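Local coordinates for protein copper chaperone PCu(A)C (Methylosinus trichosporium OB3b, PDB 6P1F) that probably acts as a copper chaperone, its PCu(A)C domain binding copper through a histidine brace, and also has a zinc-binding site, at residues 13-18 with 115-120; 22-27 with 83-88. One frame throughout, in Å; residues are numbered along the deposited sequence.

Contacts 1 and 2 are neighbouring strand pairings in one mixed sheet, their centres about 10 Å apart. Contact 1 joins strand 8-16 to strand 109-118 in parallel; contact 2 joins strand 24-33 to strand 73-89 antiparallel and is nested within the chain loop that contact 1 closes. Strands 8-16 and 24-33 are adjacent and link the two, with R16 N and Q26 O 3.0 Å apart in a probable hydrogen bond. Contact 1 lies beside the copper site and contact 2 contributes to the zinc site, both empty in this chain: P13 is about 5 Å, side chain to side chain, from the copper ligands H1 and H12, while H83 and E85 are zinc ligands.

Contact 1 of 2, residues 13-18 with 115-120; sequences PWLRAP and AAVEAP
P13 O accepts the first of four backbone hydrogen bonds between residues 13-18 and 115-120, from A116 N at 3.0 Å. L15 then spends both its backbone groups on 115-120: its N gives to A116 O and its O takes E118 N at 2.7 Å, almost in line with the carbonyl bond (176°). A17 N closes the series on E118 O at 2.9 Å. The alternating groups turn the other way, W14 and R16 to Y28 and Q26 of strand 24-33, V117 to G96 and W97. This alternation marks the parallel beta pairing of the domain's sheet, with W14 opposite A116. On the face of W14 and E118 the indole crosses the glutamate chain at about a right angle, CE3 of W14 resting 3.6 Å from CG of E118, so the glutamate contributes methylene rather than charge. L15 and V117 suit the other, buried face, where CD1 of L15 meets CG1 of V117 at 4.1 Å. Past the strands, a water lies within hydrogen-bonding distance of both A17 O, at 2.7 Å, and P120 O. R16, its chain extended from CG to NE, passes its CD 3.2 Å from P120 O and delivers NE to A122 O.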
ATOM      1  N   PRO A  13       3.414  -2.363   6.484  1.00 15.98           N
ATOM      2  CA  PRO A  13       3.603  -1.679   5.195  1.00 17.38           C
ATOM      3  C   PRO A  13       5.044  -1.246   4.996  1.00 16.93           C
ATOM      4  O   PRO A  13       5.700  -0.694   5.904  1.00 17.42           O
ATOM      5  CB  PRO A  13       2.668  -0.472   5.293  1.00 16.52           C
ATOM      6  CG  PRO A  13       2.541  -0.208   6.822  1.00 14.88           C
ATOM      7  CD  PRO A  13       2.571  -1.580   7.416  1.00 14.04           C
ATOM      8  N   TRP A  14       5.566  -1.498   3.799  1.00 16.73           N
ATOM      9  CA  TRP A  14       6.912  -1.045   3.502  1.00 14.66           C
ATOM     10  C   TRP A  14       7.015  -0.778   2.015  1.00 18.05           C
ATOM     11  O   TRP A  14       6.190  -1.265   1.250  1.00 16.73           O
ATOM     12  CB  TRP A  14       7.969  -2.091   3.920  1.00 16.43           C
ATOM     13  CG  TRP A  14       7.902  -3.424   3.205  1.00 15.69           C
ATOM     14  CD1 TRP A  14       7.054  -4.462   3.467  1.00 17.13           C
ATOM     15  CD2 TRP A  14       8.725  -3.844   2.105  1.00 17.29           C
ATOM     16  NE1 TRP A  14       7.290  -5.508   2.579  1.00 19.64           N
ATOM     17  CE2 TRP A  14       8.331  -5.156   1.762  1.00 19.74           C
ATOM     18  CE3 TRP A  14       9.774  -3.235   1.392  1.00 17.66           C
ATOM     19  CZ2 TRP A  14       8.963  -5.887   0.729  1.00 19.58           C
ATOM     20  CZ3 TRP A  14      10.396  -3.963   0.363  1.00 18.04           C
ATOM     21  CH2 TRP A  14       9.976  -5.260   0.043  1.00 18.79           C
ATOM     22  N   LEU A  15       8.030  -0.026   1.622  1.00 16.34           N
ATOM     23  CA  LEU A  15       8.224   0.257   0.188  1.00 15.41           C
ATOM     24  C   LEU A  15       9.686   0.196  -0.164  1.00 20.19           C
ATOM     25  O   LEU A  15      10.568   0.374   0.685  1.00 18.12           O
ATOM     26  CB  LEU A  15       7.642   1.623  -0.171  1.00 14.97           C
ATOM     27  CG  LEU A  15       8.195   2.882   0.511  1.00 15.71           C
ATOM     28  CD1 LEU A  15       9.347   3.536  -0.278  1.00 21.73           C
ATOM     29  CD2 LEU A  15       7.061   3.904   0.698  1.00 20.82           C
ATOM     30  N   ARG A  16       9.948  -0.090  -1.430  1.00 16.14           N
ATOM     31  CA  ARG A  16      11.282   0.049  -1.990  1.00 16.85           C
ATOM     32  C   ARG A  16      11.550   1.483  -2.340  1.00 20.26           C
ATOM     33  O   ARG A  16      10.787   2.096  -3.104  1.00 18.28           O
ATOM     34  CB  ARG A  16      11.405  -0.810  -3.241  1.00 17.58           C
ATOM     35  CG  ARG A  16      11.501  -2.263  -2.968  1.00 18.06           C
ATOM     36  CD  ARG A  16      11.459  -3.014  -4.273  1.00 19.03           C
ATOM     37  NE  ARG A  16      11.932  -4.387  -4.145  1.00 20.85           N
ATOM     38  CZ  ARG A  16      11.921  -5.267  -5.139  1.00 21.27           C
ATOM     39  NH1 ARG A  16      11.446  -4.904  -6.329  1.00 22.39           N
ATOM     40  NH2 ARG A  16      12.366  -6.503  -4.954  1.00 21.57           N
ATOM     41  N   ALA A  17      12.638   2.045  -1.816  1.00 19.75           N
ATOM     42  CA  ALA A  17      12.936   3.429  -2.132  1.00 18.75           C
ATOM     43  C   ALA A  17      13.121   3.535  -3.647  1.00 22.84           C
ATOM     44  O   ALA A  17      13.632   2.605  -4.258  1.00 20.84           O
ATOM     45  CB  ALA A  17      14.168   3.892  -1.402  1.00 21.18           C
ATOM     46  N   PRO A  18      12.681   4.646  -4.252  1.00 21.49           N
ATOM     47  CA  PRO A  18      12.927   4.766  -5.697  1.00 20.12           C
ATOM     48  C   PRO A  18      14.426   4.803  -6.015  1.00 17.99           C
ATOM     49  O   PRO A  18      15.244   5.353  -5.258  1.00 22.40           O
ATOM     50  CB  PRO A  18      12.236   6.081  -6.086  1.00 22.49           C
ATOM     51  CG  PRO A  18      12.042   6.825  -4.797  1.00 27.31           C
ATOM     52  CD  PRO A  18      11.979   5.808  -3.692  1.00 23.08           C
ATOM     53  N   ALA A 115       4.805   3.859   6.190  1.00 15.81           N
ATOM     54  CA  ALA A 115       5.343   2.726   5.467  1.00 16.76           C
ATOM     55  C   ALA A 115       6.858   2.765   5.533  1.00 13.86           C
ATOM     56  O   ALA A 115       7.448   3.795   5.192  1.00 18.77           O
ATOM     57  CB  ALA A 115       4.856   2.776   4.006  1.00 17.04           C
ATOM     58  N   ALA A 116       7.467   1.671   5.983  1.00 16.43           N
ATOM     59  CA  ALA A 116       8.925   1.637   6.152  1.00 18.03           C
ATOM     60  C   ALA A 116       9.598   1.825   4.795  1.00 19.41           C
ATOM     61  O   ALA A 116       9.269   1.096   3.861  1.00 17.90           O
ATOM     62  CB  ALA A 116       9.362   0.311   6.763  1.00 19.87           C
ATOM     63  N   VAL A 117      10.555   2.747   4.698  1.00 16.67           N
ATOM     64  CA  VAL A 117      11.310   2.901   3.444  1.00 16.25           C
ATOM     65  C   VAL A 117      12.473   1.930   3.463  1.00 20.05           C
ATOM     66  O   VAL A 117      13.341   2.051   4.328  1.00 20.05           O
ATOM     67  CB  VAL A 117      11.837   4.332   3.261  1.00 19.69           C
ATOM     68  CG1 VAL A 117      12.638   4.434   1.955  1.00 17.06           C
ATOM     69  CG2 VAL A 117      10.706   5.350   3.303  1.00 19.66           C
ATOM     70  N   GLU A 118      12.485   0.955   2.551  1.00 16.91           N
ATOM     71  CA  GLU A 118      13.550  -0.045   2.495  1.00 19.28           C
ATOM     72  C   GLU A 118      14.432   0.201   1.277  1.00 19.35           C
ATOM     73  O   GLU A 118      14.123   1.066   0.478  1.00 20.35           O
ATOM     74  CB  GLU A 118      12.968  -1.453   2.458  1.00 20.31           C
ATOM     75  CG  GLU A 118      12.163  -1.816   3.714  1.00 24.48           C
ATOM     76  CD  GLU A 118      13.017  -1.937   4.969  1.00 35.22           C
ATOM     77  OE1 GLU A 118      14.115  -2.510   4.878  1.00 35.25           O
ATOM     78  OE2 GLU A 118      12.576  -1.460   6.037  1.00 39.68           O
ATOM     79  N   ALA A 119      15.517  -0.566   1.146  1.00 22.57           N
ATOM     80  CA  ALA A 119      16.449  -0.426   0.035  1.00 22.99           C
ATOM     81  C   ALA A 119      15.705  -0.592  -1.276  1.00 22.52           C
ATOM     82  O   ALA A 119      14.730  -1.338  -1.328  1.00 20.89           O
ATOM     83  CB  ALA A 119      17.550  -1.454   0.151  1.00 24.24           C
ATOM     84  N   PRO A 120      16.186   0.067  -2.343  1.00 19.74           N
ATOM     85  CA  PRO A 120      15.472  -0.054  -3.625  1.00 26.11           C
ATOM     86  C   PRO A 120      15.326  -1.495  -4.089  1.00 23.07           C
ATOM     87  O   PRO A 120      14.378  -1.785  -4.825  1.00 25.26           O
ATOM     88  CB  PRO A 120      16.350   0.752  -4.600  1.00 23.58           C
ATOM     89  CG  PRO A 120      17.036   1.761  -3.732  1.00 33.09           C
ATOM     90  CD  PRO A 120      17.289   1.046  -2.407  1.00 26.65           C
TER
HETATM   91  O   HOH W   1      12.994   0.777  -6.176  1.00 26.51           O

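Contact 2 of 2, residues 22-27 with 83-88; sequences ETRAQL and HVELVD
Residues 24-27 and 83-87 run antiparallel, their axes 152° apart, with A25-L86 and L27-V84 as hydrogen-bonded pairs and Q26-E85 as a non-hydrogen-bonded pair. L27 N reaches V84 O at 2.8 Å, and V84 N returns the bond to L27 O. On the face of R24, Q26 and E85, the arginine reaches across and its NH1 meets OE1 of E85 at 2.8 Å in a salt bridge; the carboxylate lies at the guanidinium edge, while the methyls of V87 sit over one guanidinium face. The amide of Q26 stacks on the H83 imidazole, planes only 14° apart, its CD 3.4 Å from CD2 of the ring. H83 CG stands between its backbone N and carbonyl carbon (chi1 65°), which swings the ring toward Q26; Y28 OH bonds OE1 of Q26, and G81 O takes the ND1 hydrogen of H83. With an alanine in place of Q26, one face of the H83 ring would probably lose its amide cover and Y28 OH its partner. Branched aliphatics suit the buried face, where L27 CD2 touches V84 CG2 at 3.8 Å. Strand 8-16 flanks this pair through L15, and strand 49-55 lies beyond 83-87, where H55, like H83 and E85 a zinc ligand, stacks on H83.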
ATOM      1  N   GLU A  22      14.675   8.081 -10.328  1.00 25.15           N
ATOM      2  CA  GLU A  22      13.338   7.606 -10.706  1.00 22.51           C
ATOM      3  C   GLU A  22      12.216   8.165  -9.824  1.00 23.57           C
ATOM      4  O   GLU A  22      12.461   8.623  -8.706  1.00 25.79           O
ATOM      5  CB  GLU A  22      13.296   6.083 -10.684  1.00 22.83           C
ATOM      6  CG  GLU A  22      14.413   5.525 -11.555  1.00 23.88           C
ATOM      7  CD  GLU A  22      14.180   4.114 -12.043  1.00 32.66           C
ATOM      8  OE1 GLU A  22      13.119   3.533 -11.730  1.00 29.09           O
ATOM      9  OE2 GLU A  22      15.093   3.580 -12.731  1.00 23.45           O
ATOM     10  N   THR A  23      11.002   8.120 -10.365  1.00 21.98           N
ATOM     11  CA  THR A  23       9.841   8.712  -9.701  1.00 23.53           C
ATOM     12  C   THR A  23       8.730   7.684  -9.448  1.00 24.15           C
ATOM     13  O   THR A  23       7.620   8.075  -9.168  1.00 20.07           O
ATOM     14  CB  THR A  23       9.249   9.854 -10.548  1.00 24.40           C
ATOM     15  OG1 THR A  23       8.777   9.302 -11.786  1.00 29.64           O
ATOM     16  CG2 THR A  23      10.309  10.920 -10.832  1.00 28.60           C
ATOM     17  N   ARG A  24       9.018   6.380  -9.551  1.00 20.64           N
ATOM     18  CA  ARG A  24       8.036   5.345  -9.225  1.00 19.98           C
ATOM     19  C   ARG A  24       8.647   4.410  -8.209  1.00 22.08           C
ATOM     20  O   ARG A  24       9.858   4.239  -8.197  1.00 24.24           O
ATOM     21  CB  ARG A  24       7.632   4.519 -10.444  1.00 31.19           C
ATOM     22  CG  ARG A  24       6.565   5.116 -11.293  1.00 35.30           C
ATOM     23  CD  ARG A  24       6.170   4.164 -12.415  1.00 32.78           C
ATOM     24  NE  ARG A  24       5.053   4.723 -13.169  1.00 44.61           N
ATOM     25  CZ  ARG A  24       3.869   4.141 -13.290  1.00 36.83           C
ATOM     26  NH1 ARG A  24       3.648   2.957 -12.731  1.00 35.67           N
ATOM     27  NH2 ARG A  24       2.914   4.740 -13.973  1.00 43.84           N
ATOM     28  N   ALA A  25       7.823   3.807  -7.371  1.00 20.51           N
ATOM     29  CA  ALA A  25       8.357   2.824  -6.423  1.00 21.26           C
ATOM     30  C   ALA A  25       7.248   1.871  -6.042  1.00 20.60           C
ATOM     31  O   ALA A  25       6.072   2.192  -6.220  1.00 23.26           O
ATOM     32  CB  ALA A  25       8.922   3.533  -5.179  1.00 25.35           C
ATOM     33  N   GLN A  26       7.604   0.702  -5.527  1.00 17.93           N
ATOM     34  CA  GLN A  26       6.586  -0.279  -5.161  1.00 14.81           C
ATOM     35  C   GLN A  26       6.428  -0.321  -3.664  1.00 18.61           C
ATOM     36  O   GLN A  26       7.398  -0.256  -2.936  1.00 19.41           O
ATOM     37  CB  GLN A  26       6.935  -1.649  -5.692  1.00 16.57           C
ATOM     38  CG  GLN A  26       6.913  -1.678  -7.209  1.00 20.64           C
ATOM     39  CD  GLN A  26       6.849  -3.074  -7.785  1.00 22.89           C
ATOM     40  OE1 GLN A  26       6.967  -4.086  -7.073  1.00 22.31           O
ATOM     41  NE2 GLN A  26       6.646  -3.143  -9.106  1.00 24.11           N
ATOM     42  N   LEU A  27       5.173  -0.406  -3.237  1.00 15.20           N
ATOM     43  CA  LEU A  27       4.805  -0.493  -1.837  1.00 13.97           C
ATOM     44  C   LEU A  27       4.113  -1.839  -1.596  1.00 15.51           C
ATOM     45  O   LEU A  27       3.398  -2.336  -2.444  1.00 15.34           O
ATOM     46  CB  LEU A  27       3.891   0.666  -1.455  1.00 15.47           C
ATOM     47  CG  LEU A  27       3.345   0.661  -0.021  1.00 19.21           C
ATOM     48  CD1 LEU A  27       3.296   2.075   0.586  1.00 26.83           C
ATOM     49  CD2 LEU A  27       2.009  -0.020   0.006  1.00 20.88           C
ATOM     50  N   HIS A  83       0.972  -5.815  -5.390  1.00 16.27           N
ATOM     51  CA  HIS A  83       1.769  -4.691  -4.905  1.00 14.42           C
ATOM     52  C   HIS A  83       1.068  -3.416  -5.289  1.00 15.98           C
ATOM     53  O   HIS A  83       0.127  -3.416  -6.106  1.00 18.85           O
ATOM     54  CB  HIS A  83       3.192  -4.701  -5.506  1.00 15.02           C
ATOM     55  CG  HIS A  83       3.233  -4.489  -6.990  1.00 16.76           C
ATOM     56  ND1 HIS A  83       3.049  -5.520  -7.887  1.00 23.20           N
ATOM     57  CD2 HIS A  83       3.438  -3.374  -7.722  1.00 20.35           C
ATOM     58  CE1 HIS A  83       3.139  -5.041  -9.119  1.00 23.15           C
ATOM     59  NE2 HIS A  83       3.388  -3.754  -9.051  1.00 19.15           N
ATOM     60  N   VAL A  84       1.529  -2.329  -4.696  1.00 13.55           N
ATOM     61  CA  VAL A  84       1.076  -1.010  -5.059  1.00 16.13           C
ATOM     62  C   VAL A  84       2.186  -0.263  -5.777  1.00 19.25           C
ATOM     63  O   VAL A  84       3.306  -0.244  -5.293  1.00 21.90           O
ATOM     64  CB  VAL A  84       0.689  -0.213  -3.814  1.00 16.92           C
ATOM     65  CG1 VAL A  84       0.041   1.115  -4.213  1.00 20.29           C
ATOM     66  CG2 VAL A  84      -0.212  -1.038  -2.913  1.00 18.42           C
ATOM     67  N   GLU A  85       1.895   0.359  -6.913  1.00 15.41           N
ATOM     68  CA  GLU A  85       2.875   1.254  -7.508  1.00 15.33           C
ATOM     69  C   GLU A  85       2.574   2.682  -7.077  1.00 17.76           C
ATOM     70  O   GLU A  85       1.442   3.137  -7.191  1.00 18.12           O
ATOM     71  CB  GLU A  85       2.866   1.154  -9.034  1.00 21.40           C
ATOM     72  CG  GLU A  85       3.646  -0.025  -9.542  1.00 32.08           C
ATOM     73  CD  GLU A  85       4.505   0.345 -10.723  1.00 49.11           C
ATOM     74  OE1 GLU A  85       3.974   0.303 -11.850  1.00 50.00           O
ATOM     75  OE2 GLU A  85       5.696   0.692 -10.517  1.00 51.54           O
ATOM     76  N   LEU A  86       3.575   3.354  -6.516  1.00 16.84           N
ATOM     77  CA  LEU A  86       3.494   4.784  -6.188  1.00 18.31           C
ATOM     78  C   LEU A  86       3.988   5.553  -7.388  1.00 19.77           C
ATOM     79  O   LEU A  86       5.101   5.319  -7.853  1.00 22.82           O
ATOM     80  CB  LEU A  86       4.357   5.110  -4.967  1.00 19.41           C
ATOM     81  CG  LEU A  86       4.098   4.192  -3.771  1.00 22.37           C
ATOM     82  CD1 LEU A  86       5.020   4.575  -2.584  1.00 21.69           C
ATOM     83  CD2 LEU A  86       2.630   4.195  -3.378  1.00 20.82           C
ATOM     84  N   VAL A  87       3.150   6.441  -7.901  1.00 16.91           N
ATOM     85  CA  VAL A  87       3.362   7.065  -9.192  1.00 17.47           C
ATOM     86  C   VAL A  87       3.645   8.553  -9.032  1.00 19.14           C
ATOM     87  O   VAL A  87       2.915   9.233  -8.302  1.00 18.17           O
ATOM     88  CB  VAL A  87       2.105   6.876 -10.075  1.00 20.61           C
ATOM     89  CG1 VAL A  87       2.269   7.574 -11.441  1.00 24.19           C
ATOM     90  CG2 VAL A  87       1.803   5.385 -10.249  1.00 22.94           C
ATOM     91  N   ASP A  88       4.650   9.041  -9.756  1.00 17.72           N
ATOM     92  CA  ASP A  88       5.046  10.461  -9.741  1.00 18.46           C
ATOM     93  C   ASP A  88       5.402  10.914  -8.339  1.00 18.11           C
ATOM     94  O   ASP A  88       4.826  11.840  -7.785  1.00 21.74           O
ATOM     95  CB  ASP A  88       3.946  11.343 -10.363  1.00 17.69           C
ATOM     96  CG  ASP A  88       3.725  11.040 -11.841  1.00 26.34           C
ATOM     97  OD1 ASP A  88       4.618  10.443 -12.488  1.00 23.01           O
ATOM     98  OD2 ASP A  88       2.664  11.409 -12.367  1.00 30.65           O
TER
HETATM   99  O   HOH W   2       6.155   8.271 -12.203  1.00 25.93           O